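Side-chain contacts in twitching motility protein PilT (Aquifex aeolicus, PDB 2EYU), which probably uses the energy of ATP hydrolysis to power the retraction of type IV pili that underlies twitching motility: residues A[16-19]-A[20-23]; A[154-157]-A[158-162]; A[190-193]-A[194-198]; A[218-221]-A[222-225]; A[244-247]-A[248-252]. The protein carries 1 engineered substitution. All coordinates share one frame; numbering follows the deposited sequence.

Contact 1: A[16-19]-A[20-23]; sequences KVLE and LCHR
With chi1 at -57°, C21 sets SG anti to its carbonyl carbon and beside its own backbone N, which places the sulfur against the side chain of L18, SG to CD1 4.1 Å. L20 takes a similar chi1 (-77°), and its CD2 comes to 4.4 Å from CG1 of V17, a loose apolar contact. The backbone bonds join residues three apart: L20 N to V17 O at 3.2 Å, C21 N to L18 O at 3.0 Å and H22 N to E19 O at 2.8 Å. Bonds of this i to i+3 spacing are those of 3-10-type turns. This short helical run leads into strand 26-31 and rests on helix 38-52, which follows what is probably the Walker A loop of this P-loop NTPase: C21 packs on M45 and I49, V17 on M45. Away from that buried side, K16 NZ forms a salt bridge with OE1 of E19 at 3.4 Å. R23 NH2 lies 4.6 Å from K16 NZ; the E19 carboxylate, bound to K16, lies to one side and probably offsets part of this like-charge approach. The ring of H22 meets that of Y48 with the planes nearly perpendicular.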
loop_
_atom_site.group_PDB
_atom_site.type_symbol
_atom_site.label_atom_id
_atom_site.label_comp_id
_atom_site.label_asym_id
_atom_site.label_seq_id
_atom_site.Cartn_x
_atom_site.Cartn_y
_atom_site.Cartn_z
ATOM N N LYS A 16 1.295 -9.501 -9.610
ATOM C CA LYS A 16 1.367 -8.134 -10.118
ATOM C C LYS A 16 1.752 -7.110 -9.049
ATOM O O LYS A 16 2.176 -6.008 -9.410
ATOM C CB LYS A 16 0.031 -7.727 -10.762
ATOM C CG LYS A 16 -0.455 -6.368 -10.295
ATOM C CD LYS A 16 -1.610 -5.872 -11.163
ATOM C CE LYS A 16 -1.162 -4.762 -12.105
ATOM N NZ LYS A 16 0.021 -5.175 -12.928
ATOM N N VAL A 17 1.615 -7.423 -7.768
ATOM C CA VAL A 17 1.990 -6.470 -6.717
ATOM C C VAL A 17 3.496 -6.266 -6.710
ATOM O O VAL A 17 4.035 -5.172 -6.527
ATOM C CB VAL A 17 1.521 -6.955 -5.338
ATOM C CG1 VAL A 17 2.211 -6.172 -4.235
ATOM C CG2 VAL A 17 0.009 -6.844 -5.200
ATOM N N LEU A 18 4.224 -7.362 -6.888
ATOM C CA LEU A 18 5.684 -7.303 -6.991
ATOM C C LEU A 18 6.155 -6.607 -8.259
ATOM O O LEU A 18 7.268 -6.075 -8.382
ATOM C CB LEU A 18 6.212 -8.742 -6.934
ATOM C CG LEU A 18 7.534 -9.033 -6.233
ATOM C CD1 LEU A 18 7.624 -8.389 -4.861
ATOM C CD2 LEU A 18 7.737 -10.544 -6.121
ATOM N N GLU A 19 5.346 -6.549 -9.315
ATOM C CA GLU A 19 5.806 -5.819 -10.504
ATOM C C GLU A 19 5.967 -4.336 -10.226
ATOM O O GLU A 19 6.682 -3.602 -10.905
ATOM C CB GLU A 19 4.765 -5.979 -11.603
ATOM C CG GLU A 19 4.862 -7.225 -12.463
ATOM C CD GLU A 19 3.618 -7.277 -13.349
ATOM O OE1 GLU A 19 3.149 -6.172 -13.707
ATOM O OE2 GLU A 19 3.143 -8.389 -13.644
ATOM N N LEU A 20 5.229 -3.913 -9.194
ATOM C CA LEU A 20 5.238 -2.537 -8.730
ATOM C C LEU A 20 6.649 -2.142 -8.332
ATOM O O LEU A 20 7.138 -1.031 -8.520
ATOM C CB LEU A 20 4.298 -2.336 -7.537
ATOM C CG LEU A 20 2.794 -2.242 -7.816
ATOM C CD1 LEU A 20 2.328 -3.281 -8.810
ATOM C CD2 LEU A 20 2.022 -2.360 -6.504
ATOM N N CYS A 21 7.375 -3.101 -7.752
ATOM C CA CYS A 21 8.737 -2.772 -7.366
ATOM C C CYS A 21 9.616 -2.470 -8.580
ATOM O O CYS A 21 10.723 -1.955 -8.392
ATOM C CB CYS A 21 9.380 -3.938 -6.621
ATOM S SG CYS A 21 8.353 -4.372 -5.176
ATOM N N HIS A 22 9.171 -2.829 -9.784
ATOM C CA HIS A 22 9.994 -2.481 -10.948
ATOM C C HIS A 22 9.650 -1.093 -11.444
ATOM O O HIS A 22 10.241 -0.617 -12.420
ATOM C CB HIS A 22 9.797 -3.547 -12.033
ATOM C CG HIS A 22 10.583 -4.784 -11.684
ATOM N ND1 HIS A 22 10.034 -6.033 -11.574
ATOM C CD2 HIS A 22 11.900 -4.935 -11.425
ATOM C CE1 HIS A 22 10.972 -6.913 -11.260
ATOM N NE2 HIS A 22 12.124 -6.271 -11.161
ATOM N N ARG A 23 8.705 -0.413 -10.777
ATOM C CA ARG A 23 8.433 0.963 -11.224
ATOM C C ARG A 23 9.588 1.862 -10.802
ATOM O O ARG A 23 10.215 1.652 -9.772
ATOM C CB ARG A 23 7.095 1.463 -10.709
ATOM C CG ARG A 23 5.919 0.521 -10.810
ATOM C CD ARG A 23 5.151 0.606 -12.117
ATOM N NE ARG A 23 3.775 0.148 -11.972
ATOM C CZ ARG A 23 3.130 -0.672 -12.786
ATOM N NH1 ARG A 23 3.738 -1.164 -13.863
ATOM N NH2 ARG A 23 1.871 -1.023 -12.549
#

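Contact 2: A[154-157]-A[158-162]; sequences VRIV and LSFIL
Local i to i+4 packing joins I156 to F160 and V157 to I161 in the last turns of helix 151-161, just before the chain enters strand 162-171. The first pair lies side by side: CG2 of I156 sits in the plane of the F160 ring, at its edge, 3.5 Å from CE2. The carbonyl oxygen of I156 approaches the same edge, 3.1 Å from CD2 of F160. In the second pair, CG1 of V157 and CD1 of I161 point the same way and come within 3.8 Å. S159 turns its hydroxyl back into the helix. With chi1 at 80°, OG is placed between backbone N and carbonyl carbon, from where it donates to I156 O at 2.7 Å; the same OG receives a bond from R196 NE, and the R196 guanidinium also makes a cation-pi contact with F160. The helix is one of those flanking the central, mostly parallel sheet of the P-loop NTPase fold. V157 and I161 face helix 110-121 at L117 and A120, while L158 packs on I142 of helix 135-144. The end of the helix is marked by a shared acceptor: V157 O takes I161 N at 2.9 Å, close to the direction of its C=O bond, and F160 N at 3.0 Å from 61° above the carbonyl plane. L162 then leaves helical geometry.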
loop_
_atom_site.group_PDB
_atom_site.type_symbol
_atom_site.label_atom_id
_atom_site.label_comp_id
_atom_site.label_asym_id
_atom_site.label_seq_id
_atom_site.Cartn_x
_atom_site.Cartn_y
_atom_site.Cartn_z
ATOM N N VAL A 154 -3.787 17.928 -4.865
ATOM C CA VAL A 154 -3.446 16.599 -4.376
ATOM C C VAL A 154 -4.183 15.498 -5.077
ATOM O O VAL A 154 -3.598 14.453 -5.393
ATOM C CB VAL A 154 -3.861 16.476 -2.878
ATOM C CG1 VAL A 154 -3.348 15.157 -2.323
ATOM C CG2 VAL A 154 -3.367 17.668 -2.100
ATOM N N ARG A 155 -5.491 15.693 -5.341
ATOM C CA ARG A 155 -6.179 14.577 -6.004
ATOM C C ARG A 155 -5.558 14.260 -7.363
ATOM O O ARG A 155 -5.318 13.101 -7.710
ATOM C CB ARG A 155 -7.666 14.863 -6.154
ATOM C CG ARG A 155 -8.526 13.662 -6.507
ATOM C CD ARG A 155 -9.968 14.062 -6.768
ATOM N NE ARG A 155 -10.234 15.463 -6.482
ATOM C CZ ARG A 155 -10.636 16.059 -5.377
ATOM N NH1 ARG A 155 -10.868 15.385 -4.259
ATOM N NH2 ARG A 155 -10.812 17.379 -5.364
ATOM N N ILE A 156 -5.268 15.275 -8.161
ATOM C CA ILE A 156 -4.760 15.025 -9.524
ATOM C C ILE A 156 -3.285 14.656 -9.519
ATOM O O ILE A 156 -2.848 13.928 -10.409
ATOM C CB ILE A 156 -5.057 16.247 -10.417
ATOM C CG1 ILE A 156 -6.541 16.392 -10.758
ATOM C CG2 ILE A 156 -4.185 16.213 -11.676
ATOM C CD1 ILE A 156 -7.118 17.780 -10.656
ATOM N N VAL A 157 -2.470 15.084 -8.571
ATOM C CA VAL A 157 -1.110 14.539 -8.427
ATOM C C VAL A 157 -1.172 13.038 -8.215
ATOM O O VAL A 157 -0.461 12.255 -8.843
ATOM C CB VAL A 157 -0.374 15.184 -7.237
ATOM C CG1 VAL A 157 0.936 14.485 -6.922
ATOM C CG2 VAL A 157 -0.104 16.668 -7.488
ATOM N N LEU A 158 -2.044 12.589 -7.295
ATOM C CA LEU A 158 -2.169 11.166 -7.062
ATOM C C LEU A 158 -2.540 10.454 -8.361
ATOM O O LEU A 158 -2.023 9.377 -8.625
ATOM C CB LEU A 158 -3.250 10.839 -6.032
ATOM C CG LEU A 158 -2.872 10.676 -4.566
ATOM C CD1 LEU A 158 -4.137 10.581 -3.717
ATOM C CD2 LEU A 158 -1.973 9.462 -4.344
ATOM N N SER A 159 -3.446 11.080 -9.130
ATOM C CA SER A 159 -3.896 10.384 -10.334
ATOM C C SER A 159 -2.742 10.077 -11.272
ATOM O O SER A 159 -2.842 9.129 -12.061
ATOM C CB SER A 159 -4.990 11.187 -11.049
ATOM O OG SER A 159 -4.443 12.245 -11.838
ATOM N N PHE A 160 -1.662 10.865 -11.216
ATOM C CA PHE A 160 -0.518 10.615 -12.096
ATOM C C PHE A 160 0.610 9.846 -11.419
ATOM O O PHE A 160 1.459 9.239 -12.075
ATOM C CB PHE A 160 0.098 11.918 -12.570
ATOM C CG PHE A 160 -0.691 12.703 -13.601
ATOM C CD1 PHE A 160 -0.525 12.429 -14.947
ATOM C CD2 PHE A 160 -1.559 13.679 -13.162
ATOM C CE1 PHE A 160 -1.262 13.178 -15.855
ATOM C CE2 PHE A 160 -2.281 14.430 -14.074
ATOM C CZ PHE A 160 -2.118 14.161 -15.420
ATOM N N ILE A 161 0.686 9.888 -10.089
ATOM C CA ILE A 161 1.896 9.324 -9.476
ATOM C C ILE A 161 1.586 8.082 -8.633
ATOM O O ILE A 161 2.557 7.356 -8.374
ATOM C CB ILE A 161 2.631 10.363 -8.625
ATOM C CG1 ILE A 161 1.906 10.730 -7.321
ATOM C CG2 ILE A 161 2.905 11.627 -9.434
ATOM C CD1 ILE A 161 2.831 11.240 -6.231
ATOM N N LEU A 162 0.338 7.854 -8.273
ATOM C CA LEU A 162 -0.087 6.645 -7.563
ATOM C C LEU A 162 0.208 5.395 -8.370
ATOM O O LEU A 162 -0.208 5.257 -9.524
ATOM C CB LEU A 162 -1.583 6.717 -7.211
ATOM C CG LEU A 162 -2.120 5.594 -6.316
ATOM C CD1 LEU A 162 -1.346 5.470 -5.007
ATOM C CD2 LEU A 162 -3.598 5.813 -6.033
#

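Contact 3: A[190-193]-A[194-198]; sequences AIRN and LIREN
R196 folds its guanidinium back over the backbone of R192, one turn earlier, which brings two like charges near each other, NE of R192 being 4.5 Å from NH2 of R196. The bend at chi3 of R196 (-115°) helps bring this about: one face of its guanidinium looks onto the carbonyl oxygen of R192, and NH2 of R196 lies 3.9 Å from CB of R192 and near the edge of the other guanidinium. Outside partners probably offset the repulsion: R192 NE bonds to S159 O and R192 NH2 to L162 O, and R196 is also held by helix 151-161. These bonds tie helix 189-197 to helix 151-161 and the start of strand 162-171. It ends in a Schellman motif, with N198 at positive phi (63°) as the C-prime residue, K199 N bonding to L194 O and N198 N weakly to I195 O. Within the helix, I195 N reaches I191 O at 2.8 Å and L194 N reaches A190 O at 3.0 Å. CG of L194 rests 3.3 Å from A190 O, while CD1 of L194 is 4.4 Å from CG2 of I191; both residues pack on V203 of helix 200-209. The modelled approach of N193 to E197 is too close and remains doubtful.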
loop_
_atom_site.group_PDB
_atom_site.type_symbol
_atom_site.label_atom_id
_atom_site.label_comp_id
_atom_site.label_asym_id
_atom_site.label_seq_id
_atom_site.Cartn_x
_atom_site.Cartn_y
_atom_site.Cartn_z
ATOM N N ALA A 190 -8.051 4.234 -17.098
ATOM C CA ALA A 190 -9.441 4.515 -16.769
ATOM C C ALA A 190 -9.636 4.997 -15.338
ATOM O O ALA A 190 -10.324 6.005 -15.175
ATOM C CB ALA A 190 -10.295 3.277 -16.997
ATOM N N ILE A 191 -9.066 4.298 -14.354
ATOM C CA ILE A 191 -9.150 4.739 -12.955
ATOM C C ILE A 191 -8.294 5.980 -12.743
ATOM O O ILE A 191 -8.633 6.827 -11.936
ATOM C CB ILE A 191 -8.735 3.637 -11.976
ATOM C CG1 ILE A 191 -7.660 2.686 -12.500
ATOM C CG2 ILE A 191 -9.920 2.777 -11.530
ATOM C CD1 ILE A 191 -8.074 1.228 -12.342
ATOM N N ARG A 192 -7.182 6.154 -13.456
ATOM C CA ARG A 192 -6.438 7.417 -13.351
ATOM C C ARG A 192 -7.338 8.589 -13.666
ATOM O O ARG A 192 -7.466 9.537 -12.916
ATOM C CB ARG A 192 -5.253 7.374 -14.303
ATOM C CG ARG A 192 -4.288 6.266 -13.916
ATOM C CD ARG A 192 -2.863 6.640 -14.322
ATOM N NE ARG A 192 -2.081 6.950 -13.149
ATOM C CZ ARG A 192 -1.269 6.223 -12.413
ATOM N NH1 ARG A 192 -0.994 4.959 -12.656
ATOM N NH2 ARG A 192 -0.710 6.842 -11.380
ATOM N N ASN A 193 -8.006 8.488 -14.813
ATOM C CA ASN A 193 -8.996 9.487 -15.200
ATOM C C ASN A 193 -10.050 9.706 -14.131
ATOM O O ASN A 193 -10.334 10.820 -13.675
ATOM C CB ASN A 193 -9.647 8.984 -16.502
ATOM C CG ASN A 193 -10.988 9.663 -16.718
ATOM O OD1 ASN A 193 -11.034 10.743 -17.303
ATOM N ND2 ASN A 193 -12.070 9.051 -16.242
ATOM N N LEU A 194 -10.689 8.616 -13.678
ATOM C CA LEU A 194 -11.752 8.818 -12.683
ATOM C C LEU A 194 -11.228 9.446 -11.408
ATOM O O LEU A 194 -11.927 10.277 -10.814
ATOM C CB LEU A 194 -12.475 7.509 -12.340
ATOM C CG LEU A 194 -13.050 6.735 -13.524
ATOM C CD1 LEU A 194 -13.141 5.255 -13.167
ATOM C CD2 LEU A 194 -14.403 7.268 -13.945
ATOM N N ILE A 195 -10.015 9.113 -10.974
ATOM C CA ILE A 195 -9.466 9.834 -9.811
ATOM C C ILE A 195 -9.370 11.332 -10.066
ATOM O O ILE A 195 -9.642 12.184 -9.215
ATOM C CB ILE A 195 -8.106 9.218 -9.434
ATOM C CG1 ILE A 195 -8.286 7.783 -8.953
ATOM C CG2 ILE A 195 -7.356 10.050 -8.409
ATOM C CD1 ILE A 195 -7.045 7.140 -8.384
ATOM N N ARG A 196 -8.992 11.670 -11.286
ATOM C CA ARG A 196 -8.875 13.034 -11.784
ATOM C C ARG A 196 -10.194 13.794 -11.656
ATOM O O ARG A 196 -10.195 14.837 -11.003
ATOM C CB ARG A 196 -8.390 13.001 -13.241
ATOM C CG ARG A 196 -7.028 13.635 -13.432
ATOM C CD ARG A 196 -6.317 13.215 -14.697
ATOM N NE ARG A 196 -5.090 12.467 -14.392
ATOM C CZ ARG A 196 -4.636 11.466 -15.125
ATOM N NH1 ARG A 196 -5.319 11.096 -16.203
ATOM N NH2 ARG A 196 -3.529 10.826 -14.797
ATOM N N GLU A 197 -11.259 13.273 -12.249
ATOM C CA GLU A 197 -12.612 13.766 -12.134
ATOM C C GLU A 197 -13.222 13.527 -10.757
ATOM O O GLU A 197 -14.335 13.989 -10.503
ATOM C CB GLU A 197 -13.552 13.089 -13.142
ATOM C CG GLU A 197 -13.194 13.338 -14.599
ATOM C CD GLU A 197 -12.249 12.264 -15.102
ATOM O OE1 GLU A 197 -12.529 11.067 -14.856
ATOM O OE2 GLU A 197 -11.219 12.615 -15.718
ATOM N N ASN A 198 -12.556 12.815 -9.856
ATOM C CA ASN A 198 -13.169 12.550 -8.557
ATOM C C ASN A 198 -14.439 11.720 -8.708
ATOM O O ASN A 198 -15.509 12.143 -8.261
ATOM C CB ASN A 198 -13.515 13.848 -7.820
ATOM C CG ASN A 198 -13.681 13.627 -6.327
ATOM O OD1 ASN A 198 -13.058 12.730 -5.761
ATOM N ND2 ASN A 198 -14.510 14.441 -5.682
#

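Contact 4: A[218-221]-A[222-225]; sequences TMNQ and TLYK
The first turns of helix 219-228 begin here, with T218 at the N-cap position and L223 packed one turn along from M219, a selenomethionine. The side chain of T218 makes no capping bond, but its backbone N donates to OE1 of Q221 at 3.1 Å. That bond is almost straight, 178° at the hydrogen, and arrives 36° out of the plane of the amide. It corresponds to one of the two bonds of a capping box, the other being absent, and the extended chain of Q221 carries the amide back to the helix start. Among the apolar groups, M219 and L223 cross at an angle, CG of M219 meeting CD1 of L223 at 4.0 Å. Holding CG anti to its backbone N (chi1 171°), M219 directs its chain to this side. CG of L223 also sits 3.3 Å from the oxygen of M219, which takes the L223 N-H at 2.8 Å. With an alanine at L223, the CD1 contact would be lost and a gap would probably open between M219, A181 and L247. T222, beside them, is buried, and its hydroxyl is satisfied by Y182 O and Q217 NE2. The next turn continues regularly, Y224 N to N220 O being 3.0 Å and K225 N to Q221 O 2.8 Å. The helix thus lies between neighbours: M219 and L223 rest on A181 of strand 179-185, T218 touches Y204 and M207 of helix 200-209, and Y224 joins L223 against L247 of helix 244-251.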
loop_
_atom_site.group_PDB
_atom_site.type_symbol
_atom_site.label_atom_id
_atom_site.label_comp_id
_atom_site.label_asym_id
_atom_site.label_seq_id
_atom_site.Cartn_x
_atom_site.Cartn_y
_atom_site.Cartn_z
ATOM N N THR A 218 -11.370 -6.067 -5.021
ATOM C CA THR A 218 -11.895 -5.507 -3.776
ATOM C C THR A 218 -11.617 -6.484 -2.640
ATOM O O THR A 218 -11.383 -7.660 -2.912
ATOM C CB THR A 218 -13.404 -5.251 -3.908
ATOM O OG1 THR A 218 -13.600 -4.350 -5.015
ATOM C CG2 THR A 218 -13.995 -4.571 -2.688
HETATM N N MSE A 219 -11.661 -6.025 -1.407
HETATM C CA MSE A 219 -11.495 -6.871 -0.220
HETATM C C MSE A 219 -12.596 -7.914 -0.128
HETATM O O MSE A 219 -12.336 -9.100 0.109
HETATM C CB MSE A 219 -11.498 -5.911 0.966
HETATM C CG MSE A 219 -11.564 -6.524 2.347
HETATM SE SE MSE A 219 -9.930 -7.440 2.777
HETATM C CE MSE A 219 -9.023 -5.816 3.292
ATOM N N ASN A 220 -13.833 -7.460 -0.323
ATOM C CA ASN A 220 -15.037 -8.288 -0.304
ATOM C C ASN A 220 -14.912 -9.452 -1.266
ATOM O O ASN A 220 -15.346 -10.583 -1.026
ATOM C CB ASN A 220 -16.253 -7.437 -0.652
ATOM C CG ASN A 220 -16.995 -6.890 0.544
ATOM O OD1 ASN A 220 -17.922 -6.087 0.422
ATOM N ND2 ASN A 220 -16.598 -7.331 1.723
ATOM N N GLN A 221 -14.278 -9.197 -2.414
ATOM C CA GLN A 221 -14.075 -10.315 -3.338
ATOM C C GLN A 221 -13.073 -11.331 -2.795
ATOM O O GLN A 221 -13.252 -12.556 -2.854
ATOM C CB GLN A 221 -13.601 -9.795 -4.688
ATOM C CG GLN A 221 -14.459 -8.737 -5.377
ATOM C CD GLN A 221 -13.860 -8.493 -6.761
ATOM O OE1 GLN A 221 -13.313 -7.432 -7.056
ATOM N NE2 GLN A 221 -13.959 -9.535 -7.580
ATOM N N THR A 222 -11.976 -10.800 -2.266
ATOM C CA THR A 222 -10.896 -11.614 -1.724
ATOM C C THR A 222 -11.376 -12.468 -0.551
ATOM O O THR A 222 -10.979 -13.622 -0.401
ATOM C CB THR A 222 -9.707 -10.756 -1.265
ATOM O OG1 THR A 222 -9.139 -10.009 -2.351
ATOM C CG2 THR A 222 -8.612 -11.685 -0.751
ATOM N N LEU A 223 -12.232 -11.914 0.300
ATOM C CA LEU A 223 -12.905 -12.677 1.337
ATOM C C LEU A 223 -13.810 -13.759 0.773
ATOM O O LEU A 223 -13.891 -14.917 1.195
ATOM C CB LEU A 223 -13.752 -11.724 2.200
ATOM C CG LEU A 223 -12.952 -10.685 2.975
ATOM C CD1 LEU A 223 -13.859 -9.581 3.504
ATOM C CD2 LEU A 223 -12.188 -11.377 4.090
ATOM N N TYR A 224 -14.554 -13.349 -0.255
ATOM C CA TYR A 224 -15.415 -14.307 -0.944
ATOM C C TYR A 224 -14.604 -15.486 -1.446
ATOM O O TYR A 224 -14.944 -16.642 -1.142
ATOM C CB TYR A 224 -16.167 -13.599 -2.061
ATOM C CG TYR A 224 -17.144 -14.425 -2.865
ATOM C CD1 TYR A 224 -17.912 -15.420 -2.285
ATOM C CD2 TYR A 224 -17.299 -14.195 -4.224
ATOM C CE1 TYR A 224 -18.801 -16.160 -3.042
ATOM C CE2 TYR A 224 -18.185 -14.928 -4.990
ATOM C CZ TYR A 224 -18.936 -15.913 -4.390
ATOM O OH TYR A 224 -19.820 -16.652 -5.140
ATOM N N LYS A 225 -13.530 -15.262 -2.200
ATOM C CA LYS A 225 -12.776 -16.413 -2.716
ATOM C C LYS A 225 -12.077 -17.195 -1.619
ATOM O O LYS A 225 -12.010 -18.427 -1.682
ATOM C CB LYS A 225 -11.774 -15.984 -3.784
ATOM C CG LYS A 225 -11.324 -14.538 -3.748
ATOM C CD LYS A 225 -10.064 -14.366 -4.593
ATOM C CE LYS A 225 -8.872 -15.010 -3.909
ATOM N NZ LYS A 225 -8.276 -16.119 -4.705
#

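Contact 5: A[244-247]-A[248-252]; sequences PKEL and ERMIR
Over one face of the E246 carboxylate lies the terminal methyl of M250, a selenomethionine: CE of M250 is 3.1 Å from OE1 and 3.3 Å from CD of E246, though M250 is modelled tightly here, making the closeness less sure. The guanidinium of R249 has CB of R252 at its edge and in its plane, and NH2 of R249 lies at the edge of the R252 guanidinium. E246 brings its carboxylate to M250 by keeping CG anti to the backbone N (chi1 -158°), the chain extended beyond; OE2 then bonds to the hydroxyl of Y204. With an alanine in place of E246, that hydroxyl would probably lose its carboxylate mate and the M250 methyl would be freer to swing. The buried L247 crosses I251 obliquely, CD1 to CD1 3.7 Å, though I251 is modelled tightly against the L247 backbone; CD1 of L247 is 4.3 Å from SE of M250. K245 runs alongside E248, but K245 NZ stays 5.7 Å from OE2 of E248, so any attraction is probably weak. Helix 244-251 packs on helix 219-228 through L247 and M250 and on helix 234-240 through P244 and L247, with E246 reaching Y204 of helix 200-209.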
loop_
_atom_site.group_PDB
_atom_site.type_symbol
_atom_site.label_atom_id
_atom_site.label_comp_id
_atom_site.label_asym_id
_atom_site.label_seq_id
_atom_site.Cartn_x
_atom_site.Cartn_y
_atom_site.Cartn_z
ATOM N N PRO A 244 -20.326 -5.602 4.819
ATOM C CA PRO A 244 -20.914 -6.942 4.922
ATOM C C PRO A 244 -22.075 -7.125 3.957
ATOM O O PRO A 244 -22.294 -8.205 3.412
ATOM C CB PRO A 244 -21.378 -6.955 6.374
ATOM C CG PRO A 244 -21.506 -5.521 6.765
ATOM C CD PRO A 244 -20.331 -4.863 6.091
ATOM N N LYS A 245 -22.853 -6.069 3.704
ATOM C CA LYS A 245 -24.051 -6.192 2.878
ATOM C C LYS A 245 -23.756 -6.661 1.457
ATOM O O LYS A 245 -24.508 -7.469 0.896
ATOM C CB LYS A 245 -24.779 -4.844 2.823
ATOM C CG LYS A 245 -26.136 -4.858 3.506
ATOM C CD LYS A 245 -25.982 -4.765 5.015
ATOM C CE LYS A 245 -27.344 -4.640 5.682
ATOM N NZ LYS A 245 -28.028 -3.366 5.290
ATOM N N GLU A 246 -22.674 -6.129 0.900
ATOM C CA GLU A 246 -22.146 -6.537 -0.396
ATOM C C GLU A 246 -21.660 -7.983 -0.362
ATOM O O GLU A 246 -21.915 -8.752 -1.291
ATOM C CB GLU A 246 -21.015 -5.592 -0.819
ATOM C CG GLU A 246 -20.712 -5.533 -2.298
ATOM C CD GLU A 246 -19.294 -5.170 -2.672
ATOM O OE1 GLU A 246 -18.879 -5.430 -3.827
ATOM O OE2 GLU A 246 -18.541 -4.622 -1.844
ATOM N N LEU A 247 -20.970 -8.428 0.686
ATOM C CA LEU A 247 -20.550 -9.845 0.702
ATOM C C LEU A 247 -21.763 -10.749 0.820
ATOM O O LEU A 247 -21.864 -11.831 0.214
ATOM C CB LEU A 247 -19.547 -10.079 1.826
ATOM C CG LEU A 247 -18.807 -11.398 1.957
ATOM C CD1 LEU A 247 -18.195 -11.870 0.641
ATOM C CD2 LEU A 247 -17.697 -11.320 3.007
ATOM N N GLU A 248 -22.737 -10.315 1.639
ATOM C CA GLU A 248 -23.865 -11.248 1.806
ATOM C C GLU A 248 -24.603 -11.351 0.478
ATOM O O GLU A 248 -25.079 -12.415 0.105
ATOM C CB GLU A 248 -24.815 -10.804 2.902
ATOM C CG GLU A 248 -25.710 -9.632 2.530
ATOM C CD GLU A 248 -26.800 -9.400 3.556
ATOM O OE1 GLU A 248 -26.675 -9.951 4.671
ATOM O OE2 GLU A 248 -27.771 -8.670 3.255
ATOM N N ARG A 249 -24.680 -10.210 -0.224
ATOM C CA ARG A 249 -25.320 -10.249 -1.543
ATOM C C ARG A 249 -24.508 -11.169 -2.441
ATOM O O ARG A 249 -24.995 -11.854 -3.329
ATOM C CB ARG A 249 -25.453 -8.860 -2.156
ATOM C CG ARG A 249 -26.680 -8.087 -1.720
ATOM C CD ARG A 249 -27.937 -8.903 -1.954
ATOM N NE ARG A 249 -28.449 -9.605 -0.788
ATOM C CZ ARG A 249 -28.478 -10.924 -0.641
ATOM N NH1 ARG A 249 -28.015 -11.721 -1.596
ATOM N NH2 ARG A 249 -28.976 -11.454 0.470
HETATM N N MSE A 250 -23.188 -11.177 -2.217
HETATM C CA MSE A 250 -22.388 -12.024 -3.100
HETATM C C MSE A 250 -22.720 -13.503 -2.899
HETATM O O MSE A 250 -22.992 -14.188 -3.887
HETATM C CB MSE A 250 -20.900 -11.780 -2.860
HETATM C CG MSE A 250 -20.482 -10.350 -3.182
HETATM SE SE MSE A 250 -18.558 -10.228 -3.362
HETATM C CE MSE A 250 -18.559 -8.381 -2.813
ATOM N N ILE A 251 -22.680 -13.917 -1.644
ATOM C CA ILE A 251 -22.804 -15.288 -1.192
ATOM C C ILE A 251 -24.040 -15.977 -1.768
ATOM O O ILE A 251 -23.963 -17.149 -2.141
ATOM C CB ILE A 251 -22.854 -15.395 0.353
ATOM C CG1 ILE A 251 -21.853 -14.538 1.109
ATOM C CG2 ILE A 251 -22.724 -16.862 0.750
ATOM C CD1 ILE A 251 -20.391 -14.892 0.955
ATOM N N ARG A 252 -25.151 -15.263 -1.832
ATOM C CA ARG A 252 -26.432 -15.773 -2.293
ATOM C C ARG A 252 -26.422 -16.217 -3.750
ATOM O O ARG A 252 -27.529 -16.346 -4.317
ATOM C CB ARG A 252 -27.505 -14.691 -2.110
ATOM C CG ARG A 252 -27.975 -14.537 -0.669
ATOM C CD ARG A 252 -29.457 -14.184 -0.673
ATOM N NE ARG A 252 -30.104 -14.735 -1.861
ATOM C CZ ARG A 252 -30.726 -14.060 -2.812
ATOM N NH1 ARG A 252 -30.823 -12.739 -2.766
ATOM N NH2 ARG A 252 -31.269 -14.708 -3.840
#

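From the N terminus the five contacts follow in series; each is confined to adjacent residues, so none closes a long loop, and none nests in or crosses another. Contact 1 precedes strand 26-31 and packs beside the helix after the probable Walker A loop. Contact 2 leads directly into strand 162-171, and contact 3 belongs to the next helix beyond the hairpin partner 179-185. These two touch, their centres 9 Å apart, through the arginines of 189-197. Contacts 4 and 5 form a second touching pair, centres 10 Å apart, joining helices 219-228 and 244-251. Contact 1 touches none of the others, and its centre is about 31 Å from that of contact 5.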